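Local coordinates for protein citrinin polyketide synthase (Monascus purpureus, PDB 5MPT) that builds the polyketide precursor of the mycotoxin citrinin, the chain here being its C-methylation domain, which methylates the growing polyketide and was crystallised with S-adenosylhomocysteine, at residues A59-L63 with F149-T154. Sequence-based numbering, arbitrary orientation.
Sequences AFEQL and FADCIT
CG of Leu-63 lies beside its backbone N (chi1 -67°) with CD1 anti to CA, and the two methyls fork toward Ile-153 and Thr-154; chi1 of Thr-154 (61°) sets CG2 beside its own backbone N, facing Leu-63. CD1 lies 3.6 Å from CD1 of Ile-153, whose side chain it crosses at a slant, while CD2 meets CG2 of Thr-154 tip to tip at 3.7 Å. One turn earlier, CB of Ala-150 packs 3.8 Å from CG of Leu-63. Two alanines let the backbones come close: CA of Ala-59 and CA of Ala-150 are 4.7 Å apart, their CB atoms 3.9 Å. CB of Ala-59 also touches the edge of the Phe-149 ring, 3.7 Å from CD2 and near the ring plane; CG2 of Ile-153 lies over one face, and the ring stacks with Phe-325. The one polar bridge is a water that donates to OE1 of Gln-62 at 2.6 Å and accepts from the backbone N of Ala-150 at 2.9 Å. OG1 of Thr-154 donates to the Ala-150 carbonyl O, which the Thr-154 N reaches from the opposite face; this ties the hydroxyl back to the preceding turn and leaves CG2 for Leu-63. The contact joins the last turn of helix 40-62, in the helix-turn-helix family region, and Leu-63 just past its end to helix 149-154, with helix 86-98 against Phe-149 and Ile-153, away from the catalytic residues and the S-adenosylhomocysteine pocket. Apolar contact dominates at buried Ala-59, Ala-150 and Ile-153, and polar linkage is left to one water at exposed Gln-62.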
loop_
_atom_site.group_PDB
_atom_site.type_symbol
_atom_site.label_atom_id
_atom_site.label_comp_id
_atom_site.label_asym_id
_atom_site.label_seq_id
_atom_site.Cartn_x
_atom_site.Cartn_y
_atom_site.Cartn_z
ATOM N N ALA A 59 24.778 6.878 -2.207
ATOM C CA ALA A 59 24.818 6.993 -0.753
ATOM C C ALA A 59 26.019 6.248 -0.175
ATOM O O ALA A 59 26.682 6.716 0.761
ATOM C CB ALA A 59 23.494 6.471 -0.176
ATOM N N PHE A 60 26.295 5.066 -0.712
ATOM C CA PHE A 60 27.411 4.264 -0.246
ATOM C C PHE A 60 28.738 4.994 -0.450
ATOM O O PHE A 60 29.594 5.045 0.454
ATOM C CB PHE A 60 27.376 2.940 -1.001
ATOM C CG PHE A 60 26.546 1.901 -0.340
ATOM C CD1 PHE A 60 25.361 2.236 0.312
ATOM C CD2 PHE A 60 26.949 0.580 -0.345
ATOM C CE1 PHE A 60 24.617 1.278 0.952
ATOM C CE2 PHE A 60 26.178 -0.387 0.289
ATOM C CZ PHE A 60 25.034 -0.040 0.935
ATOM N N GLU A 61 28.911 5.597 -1.621
ATOM C CA GLU A 61 30.100 6.393 -1.900
ATOM C C GLU A 61 30.233 7.527 -0.875
ATOM O O GLU A 61 31.316 7.761 -0.296
ATOM C CB GLU A 61 29.977 6.916 -3.349
ATOM C CG GLU A 61 31.262 7.224 -4.145
ATOM C CD GLU A 61 32.255 6.068 -4.201
ATOM O OE1 GLU A 61 33.250 6.133 -3.463
ATOM O OE2 GLU A 61 32.046 5.103 -4.967
ATOM N N GLN A 62 29.121 8.224 -0.626
ATOM C CA GLN A 62 29.084 9.292 0.368
ATOM C C GLN A 62 29.451 8.794 1.756
ATOM O O GLN A 62 30.079 9.528 2.538
ATOM C CB GLN A 62 27.693 9.927 0.372
ATOM C CG GLN A 62 27.422 10.693 -0.914
ATOM C CD GLN A 62 25.940 11.027 -1.079
ATOM O OE1 GLN A 62 25.105 10.727 -0.218
ATOM N NE2 GLN A 62 25.621 11.673 -2.178
ATOM N N LEU A 63 29.108 7.547 2.073
ATOM C CA LEU A 63 29.397 6.972 3.379
ATOM C C LEU A 63 30.734 6.242 3.419
ATOM O O LEU A 63 30.990 5.499 4.366
ATOM C CB LEU A 63 28.254 6.030 3.789
ATOM C CG LEU A 63 26.948 6.791 4.033
ATOM C CD1 LEU A 63 25.761 5.848 4.178
ATOM C CD2 LEU A 63 27.086 7.671 5.300
ATOM N N PHE A 149 19.567 9.677 0.859
ATOM C CA PHE A 149 19.534 8.350 1.465
ATOM C C PHE A 149 20.612 8.183 2.523
ATOM O O PHE A 149 20.351 7.630 3.596
ATOM C CB PHE A 149 19.681 7.275 0.392
ATOM C CG PHE A 149 19.367 5.902 0.883
ATOM C CD1 PHE A 149 18.057 5.534 1.104
ATOM C CD2 PHE A 149 20.358 4.973 1.106
ATOM C CE1 PHE A 149 17.742 4.286 1.570
ATOM C CE2 PHE A 149 20.050 3.708 1.575
ATOM C CZ PHE A 149 18.721 3.363 1.778
ATOM N N ALA A 150 21.835 8.636 2.243
ATOM C CA ALA A 150 22.888 8.552 3.247
ATOM C C ALA A 150 22.515 9.368 4.477
ATOM O O ALA A 150 22.671 8.904 5.622
ATOM C CB ALA A 150 24.226 9.009 2.647
ATOM N N ASP A 151 21.992 10.579 4.274
ATOM C CA ASP A 151 21.574 11.378 5.424
ATOM C C ASP A 151 20.486 10.680 6.238
ATOM O O ASP A 151 20.500 10.749 7.476
ATOM C CB ASP A 151 21.107 12.760 4.972
ATOM C CG ASP A 151 22.254 13.670 4.645
ATOM O OD1 ASP A 151 23.408 13.215 4.817
ATOM O OD2 ASP A 151 22.009 14.826 4.241
ATOM N N CYS A 152 19.524 10.015 5.573
ATOM C CA CYS A 152 18.448 9.336 6.298
ATOM C C CYS A 152 18.965 8.146 7.094
ATOM O O CYS A 152 18.646 8.003 8.277
ATOM C CB CYS A 152 17.336 8.869 5.338
ATOM S SG CYS A 152 16.338 10.198 4.721
ATOM N N ILE A 153 19.752 7.264 6.477
ATOM C CA ILE A 153 20.095 6.061 7.214
ATOM C C ILE A 153 21.044 6.354 8.362
ATOM O O ILE A 153 21.106 5.551 9.290
ATOM C CB ILE A 153 20.678 4.957 6.326
ATOM C CG1 ILE A 153 21.965 5.365 5.644
ATOM C CG2 ILE A 153 19.618 4.545 5.208
ATOM C CD1 ILE A 153 22.573 4.245 4.783
ATOM N N THR A 154 21.771 7.483 8.339
ATOM C CA THR A 154 22.628 7.856 9.471
ATOM C C THR A 154 21.940 8.755 10.491
ATOM O O THR A 154 22.496 8.974 11.567
ATOM C CB THR A 154 23.898 8.543 8.974
ATOM O OG1 THR A 154 23.588 9.738 8.252
ATOM C CG2 THR A 154 24.656 7.606 8.116
HETATM O O HOH W 1 22.614 9.909 -0.297
#